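Local coordinates for hyaluronidase (Thermobaculum terrenum, PDB 5DIY), which probably removes O-linked N-acetylglucosamine from proteins as a family 84 glycoside hydrolase, at residues C[25-30]-C[65-70]; C[45-50]-C[54-59]. All blocks are in the same frame, centred on the assembly; numbering follows the deposited sequence.

Contact 1. Residues C[25-30]-C[65-70]; sequences DMFEFM and KELIEK
Phe27 and Glu28 of helix 20-32 pack against Leu67 and Lys70 of helix 58-73, adjacent helices on the outside of the (βα)8 barrel. The two short segments point nearly the same way, 12° apart, with their axes 10.6 Å from each other at closest approach. That gap is bridged by side chains. Phe27 reaches across with its ring, whose CE2 lies 3.5 Å from the backbone O of Leu67 and 4.0 Å from Leu67 CD2. At the edge of the same ring, CD2 meets the aliphatic stem of Lys70 at CG, 3.8 Å away, while Tyr38 of the second barrel strand packs edge-to-face with Phe27. Lys70 starts with CG anti to its backbone N (chi1 -174°) and bends at chi2 (66°), which carries its amine past the phenylalanine to Glu28. There NZ and OE2 form a salt bridge of 3.0 Å, the ammonium approaching the anti side of the carboxylate somewhat out of its plane. Lys70 thus serves two environments, lending methylenes to the buried Phe27 ring and its charge to the solvent-facing side, where the ion pair is probably weakened by water, so that apolar packing carries more of the contact.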
loop_
_atom_site.group_PDB
_atom_site.type_symbol
_atom_site.label_atom_id
_atom_site.label_comp_id
_atom_site.label_asym_id
_atom_site.label_seq_id
_atom_site.Cartn_x
_atom_site.Cartn_y
_atom_site.Cartn_z
ATOM N N ASP C 25 17.357 -11.052 -0.768
ATOM C CA ASP C 25 17.807 -9.658 -0.769
ATOM C C ASP C 25 17.067 -8.811 0.286
ATOM O O ASP C 25 17.688 -8.040 1.013
ATOM C CB ASP C 25 17.608 -9.067 -2.169
ATOM C CG ASP C 25 18.088 -7.636 -2.275
ATOM O OD1 ASP C 25 19.302 -7.426 -2.489
ATOM O OD2 ASP C 25 17.243 -6.723 -2.149
ATOM N N MET C 26 15.747 -8.961 0.374
ATOM C CA MET C 26 14.968 -8.271 1.409
ATOM C C MET C 26 15.453 -8.615 2.821
ATOM O O MET C 26 15.476 -7.739 3.685
ATOM C CB MET C 26 13.468 -8.574 1.276
ATOM C CG MET C 26 12.559 -7.681 2.120
ATOM S SD MET C 26 12.696 -5.909 1.768
ATOM C CE MET C 26 11.969 -5.820 0.139
ATOM N N PHE C 27 15.862 -9.867 3.057
ATOM C CA PHE C 27 16.382 -10.249 4.380
ATOM C C PHE C 27 17.656 -9.483 4.740
ATOM O O PHE C 27 17.860 -9.142 5.909
ATOM C CB PHE C 27 16.624 -11.764 4.499
ATOM C CG PHE C 27 15.376 -12.617 4.390
ATOM C CD1 PHE C 27 14.089 -12.092 4.572
ATOM C CD2 PHE C 27 15.498 -13.977 4.133
ATOM C CE1 PHE C 27 12.967 -12.903 4.473
ATOM C CE2 PHE C 27 14.374 -14.793 4.033
ATOM C CZ PHE C 27 13.107 -14.256 4.202
ATOM N N GLU C 28 18.497 -9.205 3.744
ATOM C CA GLU C 28 19.689 -8.368 3.947
ATOM C C GLU C 28 19.309 -6.917 4.254
ATOM O O GLU C 28 19.862 -6.318 5.173
ATOM C CB GLU C 28 20.624 -8.433 2.735
ATOM C CG GLU C 28 21.276 -9.800 2.560
ATOM C CD GLU C 28 22.023 -9.971 1.247
ATOM O OE1 GLU C 28 21.842 -9.157 0.310
ATOM O OE2 GLU C 28 22.790 -10.951 1.147
ATOM N N PHE C 29 18.363 -6.364 3.494
ATOM C CA PHE C 29 17.797 -5.038 3.792
ATOM C C PHE C 29 17.191 -4.982 5.205
ATOM O O PHE C 29 17.400 -4.009 5.941
ATOM C CB PHE C 29 16.750 -4.643 2.739
ATOM C CG PHE C 29 15.974 -3.397 3.086
ATOM C CD1 PHE C 29 16.464 -2.138 2.754
ATOM C CD2 PHE C 29 14.746 -3.485 3.744
ATOM C CE1 PHE C 29 15.748 -0.991 3.078
ATOM C CE2 PHE C 29 14.030 -2.340 4.072
ATOM C CZ PHE C 29 14.534 -1.091 3.737
ATOM N N MET C 30 16.449 -6.024 5.575
ATOM C CA MET C 30 15.867 -6.122 6.920
ATOM C C MET C 30 16.933 -6.070 8.023
ATOM O O MET C 30 16.787 -5.320 8.991
ATOM C CB MET C 30 15.016 -7.394 7.056
ATOM C CG MET C 30 13.670 -7.300 6.360
ATOM S SD MET C 30 12.801 -8.873 6.290
ATOM C CE MET C 30 12.142 -8.965 7.955
ATOM N N LYS C 65 13.859 -23.930 2.733
ATOM C CA LYS C 65 15.051 -24.190 3.557
ATOM C C LYS C 65 16.110 -23.106 3.362
ATOM O O LYS C 65 16.727 -22.659 4.332
ATOM C CB LYS C 65 15.666 -25.558 3.229
ATOM C CG LYS C 65 16.798 -25.987 4.163
ATOM C CD LYS C 65 17.387 -27.334 3.756
ATOM C CE LYS C 65 18.850 -27.459 4.166
ATOM N N GLU C 66 16.326 -22.702 2.111
ATOM C CA GLU C 66 17.259 -21.617 1.799
ATOM C C GLU C 66 16.798 -20.290 2.427
ATOM O O GLU C 66 17.598 -19.587 3.038
ATOM C CB GLU C 66 17.449 -21.475 0.286
ATOM N N LEU C 67 15.507 -19.978 2.309
ATOM C CA LEU C 67 14.924 -18.799 2.974
ATOM C C LEU C 67 15.099 -18.833 4.496
ATOM O O LEU C 67 15.553 -17.857 5.095
ATOM C CB LEU C 67 13.429 -18.670 2.656
ATOM C CG LEU C 67 12.989 -18.323 1.234
ATOM C CD1 LEU C 67 11.469 -18.327 1.173
ATOM C CD2 LEU C 67 13.548 -16.980 0.785
ATOM N N ILE C 68 14.739 -19.966 5.104
ATOM C CA ILE C 68 14.799 -20.132 6.556
ATOM C C ILE C 68 16.232 -19.956 7.059
ATOM O O ILE C 68 16.453 -19.296 8.076
ATOM C CB ILE C 68 14.178 -21.486 7.006
ATOM C CG1 ILE C 68 12.658 -21.466 6.796
ATOM C CG2 ILE C 68 14.457 -21.772 8.478
ATOM C CD1 ILE C 68 12.034 -22.834 6.617
ATOM N N GLU C 69 17.199 -20.525 6.339
ATOM C CA GLU C 69 18.615 -20.387 6.711
ATOM C C GLU C 69 19.123 -18.953 6.529
ATOM O O GLU C 69 19.879 -18.458 7.366
ATOM C CB GLU C 69 19.489 -21.389 5.946
ATOM C CG GLU C 69 19.302 -22.823 6.442
ATOM C CD GLU C 69 20.058 -23.870 5.633
ATOM O OE1 GLU C 69 20.752 -23.514 4.655
ATOM O OE2 GLU C 69 19.953 -25.064 5.986
ATOM N N LYS C 70 18.700 -18.287 5.453
ATOM C CA LYS C 70 19.070 -16.883 5.229
ATOM C C LYS C 70 18.491 -15.983 6.324
ATOM O O LYS C 70 19.204 -15.144 6.880
ATOM C CB LYS C 70 18.617 -16.402 3.845
ATOM C CG LYS C 70 19.091 -14.999 3.463
ATOM C CD LYS C 70 20.600 -14.930 3.300
ATOM C CE LYS C 70 21.044 -13.566 2.800
ATOM N NZ LYS C 70 22.512 -13.534 2.545
#

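Contact 2. Residues C[45-50]-C[54-59]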
loop_
_atom_site.group_PDB
_atom_site.type_symbol
_atom_site.label_atom_id
_atom_site.label_comp_id
_atom_site.label_asym_id
_atom_site.label_seq_id
_atom_site.Cartn_x
_atom_site.Cartn_y
_atom_site.Cartn_z
ATOM N N ASP C 45 0.008 -17.724 -3.651
ATOM C CA ASP C 45 0.545 -19.081 -3.484
ATOM C C ASP C 45 -0.648 -19.979 -3.157
ATOM O O ASP C 45 -1.222 -19.872 -2.070
ATOM C CB ASP C 45 1.604 -19.122 -2.364
ATOM C CG ASP C 45 2.141 -20.535 -2.081
ATOM O OD1 ASP C 45 1.701 -21.521 -2.709
ATOM O OD2 ASP C 45 3.012 -20.654 -1.200
ATOM N N LEU C 46 -1.027 -20.849 -4.096
ATOM C CA LEU C 46 -2.182 -21.751 -3.905
ATOM C C LEU C 46 -2.054 -22.626 -2.657
ATOM O O LEU C 46 -3.041 -22.872 -1.950
ATOM C CB LEU C 46 -2.407 -22.641 -5.144
ATOM C CG LEU C 46 -3.109 -22.000 -6.349
ATOM C CD1 LEU C 46 -3.106 -22.963 -7.530
ATOM C CD2 LEU C 46 -4.535 -21.575 -6.007
ATOM N N TYR C 47 -0.827 -23.060 -2.380
ATOM C CA TYR C 47 -0.539 -23.924 -1.232
ATOM C C TYR C 47 -0.625 -23.211 0.122
ATOM O O TYR C 47 -0.731 -23.868 1.161
ATOM C CB TYR C 47 0.817 -24.604 -1.428
ATOM C CG TYR C 47 0.816 -25.486 -2.657
ATOM C CD1 TYR C 47 0.019 -26.626 -2.702
ATOM C CD2 TYR C 47 1.571 -25.163 -3.788
ATOM C CE1 TYR C 47 -0.018 -27.440 -3.825
ATOM C CE2 TYR C 47 1.543 -25.972 -4.920
ATOM C CZ TYR C 47 0.744 -27.111 -4.931
ATOM O OH TYR C 47 0.697 -27.929 -6.035
ATOM N N HIS C 48 -0.583 -21.880 0.110
ATOM C CA HIS C 48 -0.842 -21.083 1.315
ATOM C C HIS C 48 -2.337 -21.037 1.689
ATOM O O HIS C 48 -2.677 -20.954 2.883
ATOM C CB HIS C 48 -0.279 -19.660 1.148
ATOM C CG HIS C 48 -0.676 -18.723 2.241
ATOM N ND1 HIS C 48 -0.133 -18.781 3.505
ATOM C CD2 HIS C 48 -1.586 -17.721 2.263
ATOM C CE1 HIS C 48 -0.686 -17.847 4.258
ATOM N NE2 HIS C 48 -1.569 -17.190 3.528
ATOM N N ARG C 49 -3.220 -21.100 0.689
ATOM C CA ARG C 49 -4.630 -20.752 0.893
ATOM C C ARG C 49 -5.632 -21.768 0.332
ATOM O O ARG C 49 -6.139 -22.586 1.091
ATOM C CB ARG C 49 -4.884 -19.333 0.375
ATOM C CG ARG C 49 -6.183 -18.705 0.850
ATOM C CD ARG C 49 -6.041 -17.192 0.948
ATOM N NE ARG C 49 -7.284 -16.539 1.366
ATOM C CZ ARG C 49 -8.221 -16.045 0.555
ATOM N NH1 ARG C 49 -8.114 -16.117 -0.772
ATOM N NH2 ARG C 49 -9.299 -15.470 1.085
ATOM N N GLU C 50 -5.903 -21.750 -0.975
ATOM C CA GLU C 50 -6.990 -22.573 -1.535
ATOM C C GLU C 50 -6.667 -24.052 -1.426
ATOM O O GLU C 50 -7.506 -24.843 -0.988
ATOM C CB GLU C 50 -7.293 -22.216 -2.995
ATOM C CG GLU C 50 -7.964 -20.860 -3.188
ATOM C CD GLU C 50 -6.986 -19.713 -3.381
ATOM O OE1 GLU C 50 -5.810 -19.826 -2.967
ATOM O OE2 GLU C 50 -7.399 -18.683 -3.950
ATOM N N GLU C 54 -2.782 -29.466 0.526
ATOM C CA GLU C 54 -1.761 -30.108 -0.312
ATOM C C GLU C 54 -0.364 -29.764 0.205
ATOM O O GLU C 54 -0.052 -28.583 0.375
ATOM C CB GLU C 54 -1.876 -29.655 -1.772
ATOM C CG GLU C 54 -3.250 -29.810 -2.418
ATOM C CD GLU C 54 -3.771 -31.230 -2.395
ATOM O OE1 GLU C 54 -2.990 -32.162 -2.678
ATOM O OE2 GLU C 54 -4.969 -31.407 -2.097
ATOM N N PRO C 55 0.481 -30.784 0.466
ATOM C CA PRO C 55 1.849 -30.486 0.911
ATOM C C PRO C 55 2.730 -29.971 -0.226
ATOM O O PRO C 55 2.530 -30.347 -1.382
ATOM C CB PRO C 55 2.358 -31.840 1.420
ATOM C CG PRO C 55 1.583 -32.845 0.641
ATOM C CD PRO C 55 0.228 -32.238 0.413
ATOM N N TYR C 56 3.684 -29.106 0.115
ATOM C CA TYR C 56 4.665 -28.607 -0.850
ATOM C C TYR C 56 5.531 -29.751 -1.386
ATOM O O TYR C 56 5.854 -30.682 -0.651
ATOM C CB TYR C 56 5.575 -27.545 -0.212
ATOM C CG TYR C 56 4.908 -26.207 0.044
ATOM C CD1 TYR C 56 4.680 -25.311 -1.002
ATOM C CD2 TYR C 56 4.529 -25.824 1.336
ATOM C CE1 TYR C 56 4.077 -24.080 -0.777
ATOM C CE2 TYR C 56 3.926 -24.596 1.572
ATOM C CZ TYR C 56 3.700 -23.724 0.515
ATOM O OH TYR C 56 3.099 -22.504 0.738
ATOM N N LYS C 57 5.897 -29.664 -2.664
ATOM C CA LYS C 57 6.837 -30.607 -3.291
ATOM C C LYS C 57 8.269 -30.285 -2.851
ATOM O O LYS C 57 8.537 -29.186 -2.357
ATOM C CB LYS C 57 6.724 -30.534 -4.818
ATOM C CG LYS C 57 5.362 -30.943 -5.364
ATOM C CD LYS C 57 5.191 -30.527 -6.820
ATOM N N GLU C 58 9.183 -31.238 -3.034
ATOM C CA GLU C 58 10.579 -31.101 -2.556
ATOM C C GLU C 58 11.336 -29.891 -3.116
ATOM O O GLU C 58 12.165 -29.302 -2.415
ATOM C CB GLU C 58 11.396 -32.385 -2.813
ATOM C CG GLU C 58 11.614 -33.232 -1.568
ATOM C CD GLU C 58 12.605 -32.598 -0.605
ATOM O OE2 GLU C 58 12.338 -32.593 0.618
ATOM N N GLU C 59 11.060 -29.544 -4.373
ATOM C CA GLU C 59 11.659 -28.374 -5.024
ATOM C C GLU C 59 11.330 -27.091 -4.259
ATOM O O GLU C 59 12.221 -26.291 -3.983
ATOM C CB GLU C 59 11.177 -28.260 -6.474
#
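Tyr47 and Tyr56 run alongside one another with reversed headings, their ring planes inclined at 59° and their centroids 5.6 Å apart, a pairing neither stacked nor T-shaped. The touch is made by Tyr47 CB, 3.4 Å from Tyr56 CE1. From there the Tyr47 ring extends toward Glu54, whose CB meets its edge at CE1, 3.5 Å away, before the glutamate chain bends off. Tyr56 comes toward Asp45 from the opposite direction, with OD2 at its ring edge: OH donates to OD2 over 2.7 Å, on the syn side of the carboxylate but 34° out of plane. With CG set opposite the main-chain nitrogen (chi1 176°), Asp45 also offers OD1 to Tyr47 N, which approaches from above the carboxylate plane in a bent bond of 3.0 Å, closing an Asx turn. Tyr40 OH bonds OD2 as well, and Lys102 makes a cation-pi contact with Tyr56 while its NZ bonds the backbone O atoms of Tyr47 and Glu54. The His48 side chain lies about 5 Å from that of Lys43, a residue seen to bind N-acetylglucosamine. With two phenols and a backbone amide gripping one carboxylate, Asp45 is probably kept ionised and fixed in rotation.

Helix 58-73 is common to both contacts: contact 1 uses its body, and contact 2 the residues leading into it. The centres lie about 20 Å apart and the nearest atoms about 7 Å, so the two do not touch; along the chain, contact 2 is nested inside the span closed by contact 1. Each is partly buried. Contact 1 joins two helices of the barrel's outer layer, away from the sugar site, by apolar packing with an ion pair at its exposed margin. Contact 2 joins the loop after strand 37-40 to the residues before helix 58-73, nearer that site, and relies on a carboxylate-phenol hydrogen bond beside two obliquely set aromatic rings.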